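Local coordinates for protein DNA polymerase (Bacillus phage phi29, PDB 2PY5) that replicates the viral genome by protein-primed, processive, strand-displacing DNA synthesis and also carries a 3'-5' exonuclease activity, at residues F[94-99]-F[400-405]; F[100-105]-F[118-123]. The protein carries 2 engineered substitutions. One frame throughout, in Å; residues are numbered along the deposited sequence.

Contact 1 (F[94-99]-F[400-405]); sequences ISRMGQ and TGKVPY. With nucleotides of chain C; nucleotides of chain B.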
# COMPACT_ATOMS: atom_id res chain seq x y z
N ILE F 94 -0.30 -0.73 -17.49
CA ILE F 94 0.77 -1.27 -16.64
C ILE F 94 1.72 -0.11 -16.38
O ILE F 94 2.26 0.50 -17.33
CB ILE F 94 1.55 -2.44 -17.30
CG1 ILE F 94 0.63 -3.63 -17.57
CG2 ILE F 94 2.72 -2.87 -16.39
CD1 ILE F 94 1.19 -4.61 -18.62
N SER F 95 1.90 0.24 -15.11
CA SER F 95 2.68 1.43 -14.75
C SER F 95 4.17 1.19 -14.94
O SER F 95 4.60 0.04 -15.08
CB SER F 95 2.43 1.87 -13.31
OG SER F 95 3.02 1.00 -12.36
N ARG F 96 4.92 2.28 -14.97
CA ARG F 96 6.38 2.23 -15.02
C ARG F 96 6.94 1.27 -13.98
O ARG F 96 7.91 0.54 -14.24
CB ARG F 96 6.98 3.63 -14.77
CG ARG F 96 8.49 3.71 -14.96
CD ARG F 96 9.02 5.03 -14.48
NE ARG F 96 8.58 6.13 -15.32
CZ ARG F 96 9.27 6.67 -16.33
NH1 ARG F 96 10.47 6.22 -16.68
NH2 ARG F 96 8.74 7.69 -17.01
N MET F 97 6.34 1.30 -12.80
CA MET F 97 6.82 0.51 -11.67
C MET F 97 6.25 -0.90 -11.62
O MET F 97 6.53 -1.66 -10.68
CB MET F 97 6.54 1.27 -10.38
CG MET F 97 7.12 2.70 -10.39
SD MET F 97 8.91 2.81 -10.21
CE MET F 97 9.54 2.41 -11.83
N GLY F 98 5.47 -1.28 -12.63
CA GLY F 98 5.02 -2.65 -12.78
C GLY F 98 3.71 -2.98 -12.09
O GLY F 98 3.43 -4.15 -11.86
N GLN F 99 2.90 -1.96 -11.79
CA GLN F 99 1.55 -2.19 -11.28
C GLN F 99 0.58 -2.39 -12.45
O GLN F 99 0.55 -1.57 -13.36
CB GLN F 99 1.12 -1.05 -10.38
CG GLN F 99 2.07 -0.89 -9.20
CD GLN F 99 1.40 -0.56 -7.90
OE1 GLN F 99 1.82 0.36 -7.19
NE2 GLN F 99 0.35 -1.31 -7.57
N THR F 400 3.63 7.61 -18.04
CA THR F 400 4.33 6.75 -19.01
C THR F 400 4.31 5.32 -18.47
O THR F 400 4.67 5.09 -17.31
CB THR F 400 5.78 7.24 -19.21
OG1 THR F 400 5.75 8.61 -19.59
CG2 THR F 400 6.52 6.41 -20.29
N GLY F 401 3.85 4.40 -19.30
CA GLY F 401 3.67 3.01 -18.88
C GLY F 401 4.63 2.02 -19.50
O GLY F 401 5.61 2.40 -20.16
N LYS F 402 4.35 0.75 -19.24
CA LYS F 402 5.16 -0.35 -19.75
C LYS F 402 4.29 -1.20 -20.70
O LYS F 402 3.10 -1.46 -20.43
CB LYS F 402 5.68 -1.22 -18.58
CG LYS F 402 6.79 -0.59 -17.71
CD LYS F 402 8.17 -0.79 -18.33
CE LYS F 402 9.24 0.10 -17.70
NZ LYS F 402 9.55 -0.23 -16.27
N VAL F 403 4.88 -1.55 -21.83
CA VAL F 403 4.19 -2.26 -22.90
C VAL F 403 4.70 -3.69 -22.96
O VAL F 403 5.90 -3.92 -23.09
CB VAL F 403 4.45 -1.57 -24.25
CG1 VAL F 403 3.81 -2.34 -25.40
CG2 VAL F 403 3.95 -0.12 -24.20
N PRO F 404 3.79 -4.67 -22.86
CA PRO F 404 4.24 -6.05 -22.96
C PRO F 404 4.59 -6.47 -24.37
O PRO F 404 4.04 -5.93 -25.33
CB PRO F 404 3.03 -6.84 -22.49
CG PRO F 404 1.89 -5.97 -22.85
CD PRO F 404 2.33 -4.58 -22.69
N TYR F 405 5.50 -7.43 -24.48
CA TYR F 405 5.82 -8.06 -25.77
C TYR F 405 6.39 -9.45 -25.52
O TYR F 405 6.81 -9.75 -24.40
CB TYR F 405 6.81 -7.21 -26.56
CG TYR F 405 8.18 -7.12 -25.96
CD1 TYR F 405 9.20 -7.95 -26.39
CD2 TYR F 405 8.46 -6.19 -24.98
CE1 TYR F 405 10.48 -7.85 -25.83
CE2 TYR F 405 9.71 -6.09 -24.42
CZ TYR F 405 10.71 -6.91 -24.84
OH TYR F 405 11.96 -6.79 -24.27
P DT C 6 6.60 9.29 -6.73
OP1 DT C 6 7.13 10.63 -6.38
OP2 DT C 6 5.88 9.03 -8.00
O5' DT C 6 7.80 8.23 -6.67
C5' DT C 6 8.79 8.28 -5.66
C4' DT C 6 9.82 7.22 -5.95
O4' DT C 6 9.21 5.93 -5.67
C3' DT C 6 10.32 7.17 -7.40
O3' DT C 6 11.74 6.95 -7.48
C2' DT C 6 9.53 6.01 -8.00
C1' DT C 6 9.35 5.09 -6.79
N1 DT C 6 8.16 4.15 -6.85
C2 DT C 6 8.35 2.83 -6.49
O2 DT C 6 9.43 2.38 -6.14
N3 DT C 6 7.22 2.04 -6.57
C4 DT C 6 5.95 2.43 -6.96
O4 DT C 6 5.00 1.64 -6.99
C5 DT C 6 5.81 3.83 -7.31
C7 DT C 6 4.49 4.38 -7.75
C6 DT C 6 6.91 4.61 -7.24
P DT B 5 11.57 -3.10 -14.94
OP1 DT B 5 12.81 -2.52 -14.36
OP2 DT B 5 10.94 -2.49 -16.13
O5' DT B 5 11.87 -4.63 -15.34
C5' DT B 5 12.54 -5.49 -14.44
C4' DT B 5 12.21 -6.94 -14.76
O4' DT B 5 10.84 -7.23 -14.41
C3' DT B 5 12.33 -7.33 -16.23
O3' DT B 5 12.81 -8.67 -16.30
C2' DT B 5 10.90 -7.22 -16.76
C1' DT B 5 10.12 -7.69 -15.55
N1 DT B 5 8.75 -7.12 -15.39
C2 DT B 5 7.69 -7.97 -15.14
O2 DT B 5 7.76 -9.20 -15.03
N3 DT B 5 6.50 -7.29 -14.98
C4 DT B 5 6.27 -5.93 -15.06
O4 DT B 5 5.15 -5.46 -14.89
C5 DT B 5 7.43 -5.11 -15.32
C7 DT B 5 7.31 -3.63 -15.42
C6 DT B 5 8.61 -5.74 -15.47
P DC B 4 12.46 -6.60 -10.48
OP1 DC B 4 12.23 -7.67 -11.47
OP2 DC B 4 13.84 -6.13 -10.18
O5' DC B 4 11.62 -5.31 -10.88
C5' DC B 4 10.31 -5.40 -11.42
C4' DC B 4 9.79 -3.99 -11.62
O4' DC B 4 9.64 -3.36 -10.33
C3' DC B 4 10.72 -3.07 -12.41
O3' DC B 4 10.46 -3.24 -13.80
C2' DC B 4 10.33 -1.70 -11.88
C1' DC B 4 9.93 -1.98 -10.43
N1 DC B 4 10.98 -1.61 -9.41
C2 DC B 4 10.98 -0.33 -8.85
O2 DC B 4 10.14 0.50 -9.21
N3 DC B 4 11.92 -0.01 -7.92
C4 DC B 4 12.82 -0.92 -7.54
N4 DC B 4 13.72 -0.54 -6.62
C5 DC B 4 12.85 -2.23 -8.09
C6 DC B 4 11.92 -2.54 -9.00
O HOH W 1 0.61 -0.55 -20.33
O HOH W 2 3.48 4.79 -14.89
O HOH W 3 5.73 7.03 -15.25
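Lys402, on one strand of the TPR2 hairpin (402-406 with 412-416), reaches across to the type I turn Ser95-Gly98 of the exonuclease region, and the contact illustrates how one lysine can tie two regions of a polymerase to DNA. Its backbone N gives a 2.8 Å hydrogen bond to Ile94 O. From there CB passes over Ile94 CG2 and Ser95 O, and CG, placed anti to the carbonyl carbon (chi1 -73°), lies 3.5 Å from Ser95 O. A bend at chi2 carries CD past the methyl C7 of DT5 of chain B, and CE rides beside OP2 of the same nucleotide. At the tip, NZ divides between two oxygens: it donates to Arg96 O at 2.7 Å, in the carbonyl plane on a lone pair, and to OP2 of DT5 of chain B at 2.7 Å. The phosphate would favour the charged amine.

Three waters add polar links between the segments. One molecule joins Ile94 N to Lys402 O, while two others carry Arg96 N and NE to Thr400 O. The Arg96 guanidinium is turned obliquely to Thr400 CB and forms a salt bridge with Asp398, whose carboxylate also bonds Thr400 OG1. Ser95 OG, at the turn's first residue, accepts from the N of Gln99, just past the turn, at 3.0 Å. Farther along, Ile94 CD1 rests 4.2 Å from Pro404 CD.

Contact 2 (F[100-105]-F[118-123]); sequences WYMIDI and VIYDSL. With nucleotides of chain C; nucleotides of chain A.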
# COMPACT_ATOMS: atom_id res chain seq x y z
N TRP F 100 -0.20 -3.46 -12.40
CA TRP F 100 -1.15 -3.84 -13.45
C TRP F 100 -2.55 -3.38 -13.07
O TRP F 100 -3.02 -3.69 -11.95
CB TRP F 100 -1.17 -5.35 -13.67
CG TRP F 100 0.10 -5.87 -14.31
CD1 TRP F 100 1.39 -5.56 -13.96
CD2 TRP F 100 0.19 -6.77 -15.40
NE1 TRP F 100 2.27 -6.21 -14.78
CE2 TRP F 100 1.56 -6.97 -15.67
CE3 TRP F 100 -0.76 -7.45 -16.19
CZ2 TRP F 100 1.99 -7.80 -16.69
CZ3 TRP F 100 -0.31 -8.29 -17.22
CH2 TRP F 100 1.04 -8.45 -17.45
N TYR F 101 -3.18 -2.63 -13.97
CA TYR F 101 -4.53 -2.06 -13.73
C TYR F 101 -5.58 -2.58 -14.71
O TYR F 101 -6.75 -2.68 -14.35
CB TYR F 101 -4.55 -0.54 -13.82
CG TYR F 101 -3.72 0.14 -12.77
CD1 TYR F 101 -2.37 0.34 -12.97
CD2 TYR F 101 -4.27 0.54 -11.57
CE1 TYR F 101 -1.60 0.95 -12.03
CE2 TYR F 101 -3.51 1.15 -10.59
CZ TYR F 101 -2.16 1.35 -10.82
OH TYR F 101 -1.38 1.97 -9.87
N MET F 102 -5.19 -2.90 -15.94
CA MET F 102 -6.17 -3.18 -17.00
C MET F 102 -5.55 -3.91 -18.16
O MET F 102 -4.43 -3.60 -18.58
CB MET F 102 -6.82 -1.86 -17.50
CG MET F 102 -7.95 -2.08 -18.52
SD MET F 102 -8.44 -0.56 -19.35
CE MET F 102 -7.05 -0.37 -20.45
N ILE F 103 -6.31 -4.86 -18.70
CA ILE F 103 -6.11 -5.42 -20.04
C ILE F 103 -7.46 -5.27 -20.76
O ILE F 103 -8.45 -5.79 -20.27
CB ILE F 103 -5.74 -6.90 -20.02
CG1 ILE F 103 -4.52 -7.16 -19.14
CG2 ILE F 103 -5.49 -7.41 -21.46
CD1 ILE F 103 -4.28 -8.66 -18.84
N ASP F 104 -7.48 -4.56 -21.88
CA ASP F 104 -8.72 -4.30 -22.63
C ASP F 104 -8.58 -4.96 -23.99
O ASP F 104 -7.76 -4.54 -24.80
CB ASP F 104 -8.91 -2.80 -22.76
CG ASP F 104 -10.29 -2.41 -23.29
OD1 ASP F 104 -10.53 -1.19 -23.42
OD2 ASP F 104 -11.09 -3.31 -23.58
N ILE F 105 -9.38 -6.00 -24.23
CA ILE F 105 -9.25 -6.81 -25.43
C ILE F 105 -10.33 -6.39 -26.41
O ILE F 105 -11.53 -6.51 -26.11
CB ILE F 105 -9.40 -8.31 -25.09
CG1 ILE F 105 -8.36 -8.75 -24.05
CG2 ILE F 105 -9.31 -9.17 -26.38
CD1 ILE F 105 -8.69 -10.06 -23.39
N VAL F 118 -13.01 -6.10 -20.88
CA VAL F 118 -12.00 -5.40 -20.05
C VAL F 118 -11.72 -6.24 -18.82
O VAL F 118 -12.64 -6.79 -18.22
CB VAL F 118 -12.40 -3.97 -19.65
CG1 VAL F 118 -11.17 -3.22 -19.07
CG2 VAL F 118 -12.96 -3.20 -20.85
N ILE F 119 -10.44 -6.38 -18.49
CA ILE F 119 -10.01 -7.15 -17.36
C ILE F 119 -9.29 -6.22 -16.39
O ILE F 119 -8.30 -5.57 -16.75
CB ILE F 119 -9.07 -8.28 -17.80
CG1 ILE F 119 -9.68 -9.06 -18.98
CG2 ILE F 119 -8.83 -9.25 -16.63
CD1 ILE F 119 -8.84 -10.23 -19.49
N TYR F 120 -9.78 -6.21 -15.16
CA TYR F 120 -9.27 -5.37 -14.09
C TYR F 120 -8.64 -6.17 -12.95
O TYR F 120 -8.80 -7.39 -12.86
CB TYR F 120 -10.41 -4.56 -13.53
CG TYR F 120 -11.04 -3.57 -14.48
CD1 TYR F 120 -12.34 -3.73 -14.91
CD2 TYR F 120 -10.35 -2.43 -14.90
CE1 TYR F 120 -12.93 -2.81 -15.74
CE2 TYR F 120 -10.93 -1.51 -15.76
CZ TYR F 120 -12.24 -1.70 -16.16
OH TYR F 120 -12.87 -0.80 -17.00
N ASP F 121 -7.94 -5.47 -12.07
CA ASP F 121 -7.34 -6.05 -10.87
C ASP F 121 -8.22 -5.78 -9.64
O ASP F 121 -8.31 -4.62 -9.17
CB ASP F 121 -5.94 -5.44 -10.68
CG ASP F 121 -5.13 -6.14 -9.62
OD1 ASP F 121 -5.56 -7.21 -9.12
OD2 ASP F 121 -4.02 -5.62 -9.30
N SER F 122 -8.86 -6.81 -9.09
CA SER F 122 -9.61 -6.63 -7.84
C SER F 122 -8.69 -6.27 -6.66
O SER F 122 -9.16 -5.70 -5.66
CB SER F 122 -10.47 -7.84 -7.49
OG SER F 122 -9.73 -9.03 -7.50
N LEU F 123 -7.38 -6.53 -6.77
CA LEU F 123 -6.44 -6.10 -5.71
C LEU F 123 -6.37 -4.58 -5.59
O LEU F 123 -6.06 -4.02 -4.51
CB LEU F 123 -5.05 -6.69 -5.93
CG LEU F 123 -4.03 -6.51 -4.81
CD1 LEU F 123 -4.45 -7.16 -3.51
CD2 LEU F 123 -2.67 -7.06 -5.26
P DG C 2 -7.39 10.64 -17.34
OP1 DG C 2 -8.12 11.69 -16.60
OP2 DG C 2 -5.94 10.80 -17.60
O5' DG C 2 -7.66 9.21 -16.64
C5' DG C 2 -9.01 8.88 -16.36
C4' DG C 2 -9.24 7.48 -15.81
O4' DG C 2 -9.32 6.53 -16.89
C3' DG C 2 -8.20 6.90 -14.87
O3' DG C 2 -8.92 6.25 -13.86
C2' DG C 2 -7.41 5.88 -15.69
C1' DG C 2 -8.54 5.39 -16.59
N9 DG C 2 -8.17 4.91 -17.90
C8 DG C 2 -7.14 5.33 -18.70
N7 DG C 2 -7.11 4.71 -19.85
C5 DG C 2 -8.20 3.84 -19.79
C6 DG C 2 -8.66 2.91 -20.74
O6 DG C 2 -8.19 2.68 -21.85
N1 DG C 2 -9.80 2.23 -20.28
C2 DG C 2 -10.40 2.42 -19.06
N2 DG C 2 -11.49 1.67 -18.79
N3 DG C 2 -9.96 3.30 -18.16
C4 DG C 2 -8.87 3.96 -18.60
P DA C 3 -8.65 6.61 -12.34
OP1 DA C 3 -9.68 5.86 -11.58
OP2 DA C 3 -8.47 8.09 -12.24
O5' DA C 3 -7.22 5.96 -12.05
C5' DA C 3 -7.16 4.58 -11.80
C4' DA C 3 -5.71 4.16 -11.90
O4' DA C 3 -5.26 4.36 -13.26
C3' DA C 3 -4.73 4.94 -11.04
O3' DA C 3 -4.48 4.23 -9.84
C2' DA C 3 -3.45 4.98 -11.89
C1' DA C 3 -3.91 4.81 -13.33
N9 DA C 3 -4.03 6.01 -14.16
C8 DA C 3 -4.66 7.19 -13.82
N7 DA C 3 -4.68 8.08 -14.79
C5 DA C 3 -4.02 7.44 -15.83
C6 DA C 3 -3.69 7.85 -17.14
N6 DA C 3 -4.01 9.05 -17.64
N1 DA C 3 -3.04 6.96 -17.93
C2 DA C 3 -2.72 5.76 -17.43
N3 DA C 3 -2.97 5.27 -16.21
C4 DA C 3 -3.63 6.16 -15.46
P DT A 5 -0.25 -8.57 0.48
OP1 DT A 5 -1.10 -7.39 0.75
OP2 DT A 5 0.30 -9.36 1.60
O5' DT A 5 -1.07 -9.56 -0.48
C5' DT A 5 -1.88 -9.06 -1.51
C4' DT A 5 -1.66 -9.85 -2.76
O4' DT A 5 -0.34 -9.55 -3.24
C3' DT A 5 -1.68 -11.36 -2.61
O3' DT A 5 -3.00 -11.80 -2.81
C2' DT A 5 -0.75 -11.85 -3.69
C1' DT A 5 0.16 -10.66 -3.95
N1 DT A 5 1.53 -10.81 -3.47
C2 DT A 5 2.53 -10.64 -4.37
O2 DT A 5 2.33 -10.40 -5.56
N3 DT A 5 3.78 -10.79 -3.85
C4 DT A 5 4.10 -11.07 -2.53
O4 DT A 5 5.27 -11.18 -2.18
C5 DT A 5 3.00 -11.23 -1.62
C7 DT A 5 3.24 -11.53 -0.18
C6 DT A 5 1.77 -11.09 -2.12
O HOH W 4 -7.49 -2.57 -11.85
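Ile103 and Ile119 form a hydrogen-bonded pair in the antiparallel hairpin 100-110/113-121, which lies within the mixed sheet of the exonuclease region. The strand segments run at 168° to each other, their axes 4.6 Å apart at closest. Of the backbone bonds, Ile103 N to Ile119 O measures 2.9 Å, and Ile119 N returns a 2.7 Å bond to Ile103 O. A CA-H...O contact from Met102 to Ile119 O adds to the pairing. Toward Asp121, a water accepts from Asp121 N and lies 2.6 Å from Tyr101 O, spanning a place where the strands part; here Tyr101 and Met102 make a classic beta bulge opposite Ile93 on the neighbouring strand.

Apolar packing differs on the two faces. On one, the Ile103 and Ile119 side chains lie together, and Ile105 CD1 meets Ile119 CD1 at 3.9 Å. On the other, Met102 CG presses against Val118 CG1 at 3.5 Å, tighter than usual, and this methyl also lies over the rim of one face of the Tyr120 ring. With CG anti to its backbone N (chi1 -175°), Met102 carries SD and CE out to the guanine of DG2 of chain C.

A second DNA contact comes from the neighbouring residue: Tyr101 turns one ring face to the sugar of DA3 of chain C, C2' lying toward the ring's rim. Among charged groups, Asp121 forms a salt bridge through OD2 with Lys124. As N-cap of the helix carrying the ssDNA-binding residues Ser122 and Leu123, it accepts from Leu123 N through OD1 at 3.0 Å, the donor standing above the carboxylate plane.

In the fold
The centres of the two contacts lie about 13 Å apart, and they touch where Ile94 CG2 packs on Trp100 NE1. Along the chain, segment 94-99 runs straight into 100-105, so contact 2 is nested within the long excursion that contact 1 closes some 300 residues later. Contact 2 is local, pairing neighbouring strands 100-110 and 113-121 in the exonuclease sheet, where 89-94 flanks 100-110 on its other side. Contact 1, by contrast, brings the TPR2 hairpin of the polymerization region against the turn between strands 89-94 and 100-110. The continuous segment 94-105 thus connects the exonuclease sheet with TPR2, and both contacts border bound DNA.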